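Local structure of hypothetical protein VPA1032 (Vibrio parahaemolyticus, 1ZBP) at residues H73-F84 and E157-L167; A171-K179 and I252-K262. The protein is of unknown function but belongs to the ImpE family, whose genes often lie in type VI secretion clusters, so a role there is possible. One frame throughout, in Å; residues are numbered along the deposited sequence.

Helix-on-hairpin packing and strand pairing, two basic ways of joining distant parts of a chain, occur together in this alpha-beta protein. Contact 1, mostly buried and about 9 Å from the chain centre, lays helix 65-84 on the turn and strands of a hairpin; side chains do the work, through aromatic rings, alanines and a salt bridge. Contact 2, about 15 Å from that centre and only partly buried, joins neighbouring strands of the eight-stranded antiparallel sheet, chiefly by backbone hydrogen bonds, with leucines on one face and polar residues on the other. Contact 1 and contact 2 lie about 20 Å apart, centre to centre. Strand 165-169 is followed directly by strand 173-178.

Contact 1 of 2, residues H73-F84 and E157-L167; sequences HLVKAAQARKDF and ELFSTAGNYFL
His73 begins a helix-on-hairpin contact by settling on the type I turn Ser160 to Gly163, which joins strands 155-159 and 165-169. Ala162 O lies over one face of its ring, and the His73 carbonyl receives a CA-H...O contact from Gly163, whose bare CA lets helix and turn come close. Next, Leu74 brings CD1 to the edge of the Phe159 ring, 3.9 Å from Phe159 CB. Lys76 runs its aliphatic chain past Gly163 O. Ala77 CB meets Phe159 CD1 at 3.6 Å, while the helix backbone at Ala77 and Ala78 covers a face of that ring; Trp189 meets it edge-to-face.

Arg81 then crosses the hairpin. With CG anti to the backbone N (chi1 166°) and an extended chain, it makes a CH-pi contact, CB 3.5 Å above the centre of the Tyr165 ring. Beyond, it grips the Glu157 carboxylate side-on, Arg81 NE to Glu157 OE1 at 2.8 Å and Arg81 NH2 to Glu157 OE2 at 2.9 Å. The planes are 58° apart, and NE meets OE1 from above the carboxylate plane. Arg81 NH2 also bonds Thr209 O, Lys241 pairs with OE2, and Tyr165 OH donates to the anti lone pair of Glu157 OE1 at 2.7 Å. Phe84 closes the helix: its ring face takes the edge of Tyr165 in an offset edge-to-face pair, and Phe84 CZ lies 3.6 Å from Leu167 CD1.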
loop_
_atom_site.group_PDB
_atom_site.type_symbol
_atom_site.label_atom_id
_atom_site.label_comp_id
_atom_site.label_asym_id
_atom_site.label_seq_id
_atom_site.Cartn_x
_atom_site.Cartn_y
_atom_site.Cartn_z
ATOM N N HIS A 73 8.287 11.775 3.280
ATOM C CA HIS A 73 7.812 11.518 1.925
ATOM C C HIS A 73 6.843 10.330 1.892
ATOM O O HIS A 73 5.814 10.389 1.230
ATOM C CB HIS A 73 9.003 11.241 1.011
ATOM C CG HIS A 73 9.920 12.418 0.843
ATOM N ND1 HIS A 73 11.229 12.286 0.434
ATOM C CD2 HIS A 73 9.705 13.742 1.007
ATOM C CE1 HIS A 73 11.785 13.484 0.357
ATOM N NE2 HIS A 73 10.881 14.383 0.700
ATOM N N LEU A 74 7.168 9.261 2.611
ATOM C CA LEU A 74 6.294 8.096 2.648
ATOM C C LEU A 74 4.972 8.450 3.296
ATOM O O LEU A 74 3.915 8.027 2.821
ATOM C CB LEU A 74 6.959 6.945 3.408
ATOM C CG LEU A 74 7.937 6.075 2.603
ATOM C CD1 LEU A 74 7.184 4.959 1.910
ATOM C CD2 LEU A 74 8.675 6.925 1.583
ATOM N N VAL A 75 5.027 9.233 4.375
ATOM C CA VAL A 75 3.813 9.645 5.077
ATOM C C VAL A 75 2.950 10.516 4.173
ATOM O O VAL A 75 1.719 10.441 4.225
ATOM C CB VAL A 75 4.148 10.405 6.374
ATOM C CG1 VAL A 75 2.939 11.174 6.873
ATOM C CG2 VAL A 75 4.585 9.412 7.434
ATOM N N LYS A 76 3.596 11.323 3.334
ATOM C CA LYS A 76 2.888 12.187 2.401
ATOM C C LYS A 76 2.178 11.319 1.360
ATOM O O LYS A 76 0.975 11.465 1.140
ATOM C CB LYS A 76 3.880 13.140 1.733
ATOM C CG LYS A 76 3.289 14.090 0.704
ATOM C CD LYS A 76 4.400 14.950 0.113
ATOM C CE LYS A 76 3.932 15.822 -1.036
ATOM N NZ LYS A 76 5.110 16.392 -1.757
ATOM N N ALA A 77 2.919 10.405 0.735
ATOM C CA ALA A 77 2.331 9.510 -0.263
ATOM C C ALA A 77 1.157 8.740 0.348
ATOM O O ALA A 77 0.096 8.643 -0.259
ATOM C CB ALA A 77 3.387 8.535 -0.787
ATOM N N ALA A 78 1.346 8.219 1.560
ATOM C CA ALA A 78 0.309 7.457 2.247
ATOM C C ALA A 78 -0.878 8.340 2.578
ATOM O O ALA A 78 -2.015 7.860 2.737
ATOM C CB ALA A 78 0.851 6.839 3.515
ATOM N N GLN A 79 -0.629 9.639 2.698
ATOM C CA GLN A 79 -1.725 10.540 2.997
ATOM C C GLN A 79 -2.513 10.756 1.714
ATOM O O GLN A 79 -3.744 10.756 1.725
ATOM C CB GLN A 79 -1.214 11.874 3.529
ATOM C CG GLN A 79 -2.352 12.831 3.836
ATOM C CD GLN A 79 -3.210 12.373 4.997
ATOM O OE1 GLN A 79 -2.723 12.196 6.118
ATOM N NE2 GLN A 79 -4.499 12.185 4.739
ATOM N N ALA A 80 -1.804 10.922 0.601
ATOM C CA ALA A 80 -2.488 11.132 -0.676
ATOM C C ALA A 80 -3.363 9.911 -1.017
ATOM O O ALA A 80 -4.427 10.048 -1.633
ATOM C CB ALA A 80 -1.472 11.401 -1.800
ATOM N N ARG A 81 -2.913 8.723 -0.611
ATOM C CA ARG A 81 -3.656 7.493 -0.864
ATOM C C ARG A 81 -4.899 7.428 0.006
ATOM O O ARG A 81 -5.971 7.033 -0.454
ATOM C CB ARG A 81 -2.761 6.270 -0.607
ATOM C CG ARG A 81 -3.481 4.931 -0.506
ATOM C CD ARG A 81 -2.433 3.861 -0.311
ATOM N NE ARG A 81 -2.945 2.502 -0.269
ATOM C CZ ARG A 81 -3.030 1.770 0.839
ATOM N NH1 ARG A 81 -2.648 2.277 2.009
ATOM N NH2 ARG A 81 -3.450 0.506 0.770
ATOM N N LYS A 82 -4.764 7.798 1.271
ATOM C CA LYS A 82 -5.927 7.765 2.144
ATOM C C LYS A 82 -6.934 8.770 1.606
ATOM O O LYS A 82 -8.142 8.574 1.718
ATOM C CB LYS A 82 -5.549 8.120 3.583
ATOM C CG LYS A 82 -6.647 7.803 4.582
ATOM C CD LYS A 82 -6.162 7.924 6.021
ATOM C CE LYS A 82 -6.354 9.325 6.567
ATOM N NZ LYS A 82 -5.967 9.381 8.004
ATOM N N ASP A 83 -6.438 9.845 0.999
ATOM C CA ASP A 83 -7.343 10.839 0.444
ATOM C C ASP A 83 -7.919 10.385 -0.889
ATOM O O ASP A 83 -9.094 10.624 -1.180
ATOM C CB ASP A 83 -6.645 12.192 0.297
ATOM C CG ASP A 83 -6.284 12.801 1.639
ATOM O OD1 ASP A 83 -7.090 12.658 2.579
ATOM O OD2 ASP A 83 -5.211 13.429 1.751
ATOM N N PHE A 84 -7.103 9.720 -1.695
ATOM C CA PHE A 84 -7.581 9.241 -2.978
ATOM C C PHE A 84 -8.807 8.346 -2.810
ATOM O O PHE A 84 -9.606 8.189 -3.734
ATOM C CB PHE A 84 -6.471 8.490 -3.712
ATOM C CG PHE A 84 -6.930 7.827 -4.967
ATOM C CD1 PHE A 84 -7.301 6.489 -4.959
ATOM C CD2 PHE A 84 -7.050 8.553 -6.144
ATOM C CE1 PHE A 84 -7.783 5.884 -6.107
ATOM C CE2 PHE A 84 -7.531 7.958 -7.298
ATOM C CZ PHE A 84 -7.901 6.621 -7.284
ATOM N N GLU A 157 -0.025 -0.532 -6.036
ATOM C CA GLU A 157 0.194 0.790 -5.458
ATOM C C GLU A 157 1.683 1.003 -5.151
ATOM O O GLU A 157 2.410 0.071 -4.798
ATOM C CB GLU A 157 -0.617 0.934 -4.172
ATOM C CG GLU A 157 -2.113 0.620 -4.315
ATOM C CD GLU A 157 -2.903 0.924 -3.036
ATOM O OE1 GLU A 157 -3.583 1.965 -2.962
ATOM O OE2 GLU A 157 -2.861 0.116 -2.090
ATOM N N LEU A 158 2.146 2.232 -5.301
ATOM C CA LEU A 158 3.540 2.527 -5.031
ATOM C C LEU A 158 3.631 3.876 -4.384
ATOM O O LEU A 158 2.848 4.761 -4.684
ATOM C CB LEU A 158 4.360 2.533 -6.330
ATOM C CG LEU A 158 4.553 1.209 -7.088
ATOM C CD1 LEU A 158 5.063 1.486 -8.499
ATOM C CD2 LEU A 158 5.535 0.314 -6.326
ATOM N N PHE A 159 4.579 4.015 -3.470
ATOM C CA PHE A 159 4.836 5.286 -2.818
ATOM C C PHE A 159 6.222 5.650 -3.361
ATOM O O PHE A 159 7.199 4.997 -3.031
ATOM C CB PHE A 159 4.884 5.125 -1.294
ATOM C CG PHE A 159 3.551 4.817 -0.668
ATOM C CD1 PHE A 159 2.361 5.079 -1.348
ATOM C CD2 PHE A 159 3.480 4.320 0.619
ATOM C CE1 PHE A 159 1.128 4.852 -0.755
ATOM C CE2 PHE A 159 2.247 4.089 1.225
ATOM C CZ PHE A 159 1.061 4.358 0.532
ATOM N N SER A 160 6.304 6.667 -4.211
ATOM C CA SER A 160 7.582 7.068 -4.788
ATOM C C SER A 160 8.447 7.818 -3.785
ATOM O O SER A 160 7.950 8.337 -2.777
ATOM C CB SER A 160 7.360 7.959 -6.003
ATOM O OG SER A 160 6.775 9.179 -5.627
ATOM N N THR A 161 9.743 7.873 -4.072
ATOM C CA THR A 161 10.703 8.558 -3.215
ATOM C C THR A 161 10.308 10.016 -3.002
ATOM O O THR A 161 10.331 10.510 -1.882
ATOM C CB THR A 161 12.130 8.507 -3.821
ATOM O OG1 THR A 161 12.550 7.139 -3.976
ATOM C CG2 THR A 161 13.118 9.225 -2.914
ATOM N N ALA A 162 9.939 10.704 -4.073
ATOM C CA ALA A 162 9.544 12.099 -3.941
ATOM C C ALA A 162 8.358 12.259 -2.995
ATOM O O ALA A 162 8.114 13.342 -2.473
ATOM C CB ALA A 162 9.205 12.694 -5.309
ATOM N N GLY A 163 7.615 11.183 -2.767
ATOM C CA GLY A 163 6.471 11.279 -1.874
ATOM C C GLY A 163 5.149 11.330 -2.606
ATOM O O GLY A 163 4.180 11.895 -2.108
ATOM N N ASN A 164 5.118 10.752 -3.800
ATOM C CA ASN A 164 3.905 10.689 -4.611
ATOM C C ASN A 164 3.306 9.277 -4.581
ATOM O O ASN A 164 4.031 8.275 -4.595
ATOM C CB ASN A 164 4.213 11.062 -6.058
ATOM C CG ASN A 164 4.475 12.550 -6.240
ATOM O OD1 ASN A 164 5.495 12.940 -6.806
ATOM N ND2 ASN A 164 3.545 13.386 -5.770
ATOM N N TYR A 165 1.977 9.216 -4.530
ATOM C CA TYR A 165 1.209 7.969 -4.527
ATOM C C TYR A 165 0.898 7.582 -5.975
ATOM O O TYR A 165 0.237 8.335 -6.703
ATOM C CB TYR A 165 -0.089 8.182 -3.742
ATOM C CG TYR A 165 -1.146 7.108 -3.914
ATOM C CD1 TYR A 165 -0.843 5.752 -3.732
ATOM C CD2 TYR A 165 -2.465 7.449 -4.241
ATOM C CE1 TYR A 165 -1.834 4.759 -3.873
ATOM C CE2 TYR A 165 -3.450 6.472 -4.387
ATOM C CZ TYR A 165 -3.131 5.134 -4.204
ATOM O OH TYR A 165 -4.108 4.177 -4.367
ATOM N N PHE A 166 1.386 6.417 -6.394
ATOM C CA PHE A 166 1.168 5.925 -7.760
ATOM C C PHE A 166 0.258 4.696 -7.851
ATOM O O PHE A 166 0.302 3.812 -7.001
ATOM C CB PHE A 166 2.501 5.561 -8.429
ATOM C CG PHE A 166 3.255 6.734 -8.988
ATOM C CD1 PHE A 166 3.907 7.639 -8.144
ATOM C CD2 PHE A 166 3.350 6.913 -10.374
ATOM C CE1 PHE A 166 4.650 8.706 -8.676
ATOM C CE2 PHE A 166 4.084 7.967 -10.919
ATOM C CZ PHE A 166 4.744 8.875 -10.068
ATOM N N LEU A 167 -0.558 4.664 -8.901
ATOM C CA LEU A 167 -1.454 3.557 -9.201
ATOM C C LEU A 167 -0.975 3.075 -10.558
ATOM O O LEU A 167 -1.128 3.767 -11.572
ATOM C CB LEU A 167 -2.905 4.020 -9.277
ATOM C CG LEU A 167 -3.682 3.857 -7.964
ATOM C CD1 LEU A 167 -5.063 4.491 -8.097
ATOM C CD2 LEU A 167 -3.809 2.374 -7.619
#

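Contact 2 of 2, residues A171-K179 and I252-K262; sequences ASINTLEIK and ISDLQNLQVIK
Leu176 and Leu258 face each other as a hydrogen-bonded antiparallel pair, their CB atoms 3.7 Å apart on the buried face of the sheet. Their backbones exchange two bonds: Leu258 N gives to Leu176 O at 2.8 Å, and Leu176 N returns one to Leu258 O at 2.9 Å, the second more bent (139° at the hydrogen). Phe135 and Trp243 touch Leu258, and Phe194 touches Leu176.

The opposite face carries the non-hydrogen-bonded pairs. Thr175 and Gln259 lie alongside each other, pointing the same way; Gln259, bent at chi2 (-77°), brings CD to 4.0 Å from Thr175 CG2, while its OE1 takes a bond from Lys262 NZ. Glu177 and Asn257 also run side by side, their carboxylate and amide planes 53° apart. Glu177 OE2 lies close to Glu193 OE1, which may shift the ionisation of either.

At one end Ile178 crosses Leu255 at about a right angle. Its CG1 stands anti to the carbonyl carbon, which sends CD1 to within 3.8 Å of Leu255 CD2; Ile178 N bonds Gln256 O at 2.7 Å. At the other, Val260 and Asn174 lie side by side, Val260 CB 3.2 Å from Ile173 O; Val260 N makes an almost straight bond to Asn174 O, and Asn174 ND2 hydrogen-bonds Asp197 OD2. Strands 173-178 and 257-260, distant in sequence, thus pair mid-sheet in the eight-stranded antiparallel sheet, between strands 189-196 and 135-137.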
loop_
_atom_site.group_PDB
_atom_site.type_symbol
_atom_site.label_atom_id
_atom_site.label_comp_id
_atom_site.label_asym_id
_atom_site.label_seq_id
_atom_site.Cartn_x
_atom_site.Cartn_y
_atom_site.Cartn_z
ATOM N N ALA A 171 -0.599 -4.804 -15.663
ATOM C CA ALA A 171 -0.258 -5.066 -17.068
ATOM C C ALA A 171 0.951 -4.263 -17.562
ATOM O O ALA A 171 1.608 -4.641 -18.544
ATOM C CB ALA A 171 -1.457 -4.772 -17.956
ATOM N N SER A 172 1.233 -3.150 -16.888
ATOM C CA SER A 172 2.365 -2.292 -17.242
ATOM C C SER A 172 3.659 -2.760 -16.590
ATOM O O SER A 172 4.710 -2.185 -16.832
ATOM C CB SER A 172 2.092 -0.846 -16.810
ATOM O OG SER A 172 1.196 -0.194 -17.699
ATOM N N ILE A 173 3.588 -3.801 -15.768
ATOM C CA ILE A 173 4.779 -4.298 -15.084
ATOM C C ILE A 173 5.573 -5.292 -15.917
ATOM O O ILE A 173 5.012 -6.228 -16.487
ATOM C CB ILE A 173 4.422 -4.999 -13.741
ATOM C CG1 ILE A 173 3.798 -4.000 -12.760
ATOM C CG2 ILE A 173 5.664 -5.622 -13.144
ATOM C CD1 ILE A 173 3.134 -4.649 -11.563
ATOM N N ASN A 174 6.889 -5.076 -15.969
ATOM C CA ASN A 174 7.813 -5.955 -16.672
ATOM C C ASN A 174 8.505 -6.832 -15.606
ATOM O O ASN A 174 8.493 -8.056 -15.701
ATOM C CB ASN A 174 8.848 -5.143 -17.453
ATOM C CG ASN A 174 8.217 -4.235 -18.515
ATOM O OD1 ASN A 174 7.409 -4.671 -19.343
ATOM N ND2 ASN A 174 8.601 -2.966 -18.493
ATOM N N THR A 175 9.119 -6.214 -14.603
ATOM C CA THR A 175 9.737 -6.980 -13.523
ATOM C C THR A 175 9.305 -6.351 -12.205
ATOM O O THR A 175 9.045 -5.149 -12.140
ATOM C CB THR A 175 11.297 -6.980 -13.574
ATOM O OG1 THR A 175 11.774 -5.630 -13.600
ATOM C CG2 THR A 175 11.815 -7.748 -14.802
ATOM N N LEU A 176 9.208 -7.153 -11.152
ATOM C CA LEU A 176 8.822 -6.611 -9.845
ATOM C C LEU A 176 9.478 -7.474 -8.787
ATOM O O LEU A 176 9.494 -8.696 -8.893
ATOM C CB LEU A 176 7.290 -6.620 -9.679
ATOM C CG LEU A 176 6.619 -5.856 -8.525
ATOM C CD1 LEU A 176 6.663 -6.688 -7.289
ATOM C CD2 LEU A 176 7.290 -4.501 -8.300
ATOM N N GLU A 177 10.047 -6.838 -7.778
ATOM C CA GLU A 177 10.697 -7.579 -6.716
ATOM C C GLU A 177 10.287 -7.005 -5.373
ATOM O O GLU A 177 10.439 -5.804 -5.121
ATOM C CB GLU A 177 12.221 -7.515 -6.873
ATOM C CG GLU A 177 13.005 -8.274 -5.794
ATOM C CD GLU A 177 14.487 -7.888 -5.729
ATOM O OE1 GLU A 177 15.191 -8.401 -4.819
ATOM O OE2 GLU A 177 14.948 -7.074 -6.575
ATOM N N ILE A 178 9.749 -7.864 -4.518
ATOM C CA ILE A 178 9.331 -7.434 -3.195
ATOM C C ILE A 178 10.381 -7.914 -2.207
ATOM O O ILE A 178 10.613 -9.111 -2.063
ATOM C CB ILE A 178 7.972 -8.023 -2.839
ATOM C CG1 ILE A 178 6.982 -7.719 -3.969
ATOM C CG2 ILE A 178 7.467 -7.417 -1.531
ATOM C CD1 ILE A 178 5.600 -8.241 -3.715
ATOM N N LYS A 179 11.026 -6.963 -1.546
ATOM C CA LYS A 179 12.076 -7.267 -0.594
ATOM C C LYS A 179 11.518 -7.695 0.748
ATOM O O LYS A 179 10.320 -7.578 1.014
ATOM C CB LYS A 179 13.016 -6.054 -0.443
ATOM C CG LYS A 179 14.055 -5.944 -1.568
ATOM C CD LYS A 179 14.473 -4.500 -1.868
ATOM C CE LYS A 179 14.959 -3.748 -0.618
ATOM N NZ LYS A 179 15.469 -2.352 -0.900
ATOM N N ILE A 252 0.082 -11.330 -0.630
ATOM C CA ILE A 252 1.184 -10.545 -1.161
ATOM C C ILE A 252 2.500 -10.874 -0.457
ATOM O O ILE A 252 3.558 -10.850 -1.086
ATOM C CB ILE A 252 0.867 -9.026 -1.089
ATOM C CG1 ILE A 252 1.793 -8.270 -2.032
ATOM C CG2 ILE A 252 0.990 -8.496 0.339
ATOM C CD1 ILE A 252 1.600 -8.649 -3.465
ATOM N N SER A 253 2.430 -11.226 0.828
ATOM C CA SER A 253 3.638 -11.554 1.574
ATOM C C SER A 253 4.358 -12.793 1.033
ATOM O O SER A 253 5.526 -13.018 1.347
ATOM C CB SER A 253 3.314 -11.748 3.062
ATOM O OG SER A 253 2.570 -12.933 3.287
ATOM N N ASP A 254 3.681 -13.602 0.228
ATOM C CA ASP A 254 4.335 -14.789 -0.319
ATOM C C ASP A 254 4.789 -14.554 -1.735
ATOM O O ASP A 254 5.158 -15.492 -2.435
ATOM C CB ASP A 254 3.417 -16.003 -0.312
ATOM C CG ASP A 254 3.048 -16.442 1.078
ATOM O OD1 ASP A 254 3.804 -16.131 2.027
ATOM O OD2 ASP A 254 2.000 -17.105 1.220
ATOM N N LEU A 255 4.742 -13.303 -2.169
ATOM C CA LEU A 255 5.181 -12.959 -3.512
ATOM C C LEU A 255 6.551 -12.283 -3.420
ATOM O O LEU A 255 6.690 -11.256 -2.756
ATOM C CB LEU A 255 4.175 -12.007 -4.167
ATOM C CG LEU A 255 4.528 -11.543 -5.581
ATOM C CD1 LEU A 255 4.473 -12.732 -6.540
ATOM C CD2 LEU A 255 3.569 -10.452 -6.030
ATOM N N GLN A 256 7.552 -12.865 -4.081
ATOM C CA GLN A 256 8.902 -12.301 -4.085
ATOM C C GLN A 256 9.194 -11.539 -5.378
ATOM O O GLN A 256 9.715 -10.428 -5.330
ATOM C CB GLN A 256 9.980 -13.383 -3.909
ATOM C CG GLN A 256 10.201 -13.879 -2.489
ATOM C CD GLN A 256 9.105 -14.817 -2.022
ATOM O OE1 GLN A 256 8.780 -15.799 -2.700
ATOM N NE2 GLN A 256 8.527 -14.523 -0.854
ATOM N N ASN A 257 8.877 -12.131 -6.526
ATOM C CA ASN A 257 9.134 -11.469 -7.802
ATOM C C ASN A 257 8.088 -11.747 -8.879
ATOM O O ASN A 257 7.431 -12.789 -8.896
ATOM C CB ASN A 257 10.499 -11.877 -8.378
ATOM C CG ASN A 257 11.366 -12.625 -7.384
ATOM O OD1 ASN A 257 12.105 -12.020 -6.596
ATOM N ND2 ASN A 257 11.275 -13.957 -7.406
ATOM N N LEU A 258 7.938 -10.788 -9.776
ATOM C CA LEU A 258 7.037 -10.928 -10.902
ATOM C C LEU A 258 7.859 -10.704 -12.162
ATOM O O LEU A 258 8.643 -9.762 -12.232
ATOM C CB LEU A 258 5.907 -9.901 -10.846
ATOM C CG LEU A 258 4.691 -10.231 -9.983
ATOM C CD1 LEU A 258 3.703 -9.071 -10.064
ATOM C CD2 LEU A 258 4.048 -11.521 -10.463
ATOM N N GLN A 259 7.680 -11.576 -13.145
ATOM C CA GLN A 259 8.372 -11.493 -14.434
ATOM C C GLN A 259 7.300 -11.622 -15.516
ATOM O O GLN A 259 6.742 -12.704 -15.697
ATOM C CB GLN A 259 9.380 -12.637 -14.564
ATOM C CG GLN A 259 10.825 -12.195 -14.533
ATOM C CD GLN A 259 11.275 -11.583 -15.853
ATOM O OE1 GLN A 259 10.449 -11.110 -16.640
ATOM N NE2 GLN A 259 12.589 -11.584 -16.097
ATOM N N VAL A 260 7.017 -10.526 -16.222
ATOM C CA VAL A 260 5.991 -10.505 -17.270
ATOM C C VAL A 260 6.279 -11.465 -18.428
ATOM O O VAL A 260 7.428 -11.669 -18.826
ATOM C CB VAL A 260 5.812 -9.055 -17.837
ATOM C CG1 VAL A 260 7.044 -8.641 -18.669
ATOM C CG2 VAL A 260 4.555 -8.964 -18.683
ATOM N N ILE A 261 5.225 -12.068 -18.957
ATOM C CA ILE A 261 5.365 -12.988 -20.072
ATOM C C ILE A 261 5.384 -12.129 -21.337
ATOM O O ILE A 261 4.370 -11.557 -21.703
ATOM C CB ILE A 261 4.188 -14.003 -20.048
ATOM C CG1 ILE A 261 4.348 -14.885 -18.815
ATOM C CG2 ILE A 261 4.146 -14.850 -21.331
ATOM C CD1 ILE A 261 3.502 -16.150 -18.815
ATOM N N LYS A 262 6.545 -12.016 -21.981
ATOM C CA LYS A 262 6.667 -11.184 -23.176
ATOM C C LYS A 262 6.181 -11.919 -24.408
ATOM O O LYS A 262 5.959 -13.125 -24.373
ATOM C CB LYS A 262 8.127 -10.722 -23.425
ATOM C CG LYS A 262 9.162 -11.011 -22.327
ATOM C CD LYS A 262 9.079 -10.053 -21.146
ATOM C CE LYS A 262 10.200 -10.312 -20.116
ATOM N NZ LYS A 262 10.151 -9.380 -18.932
#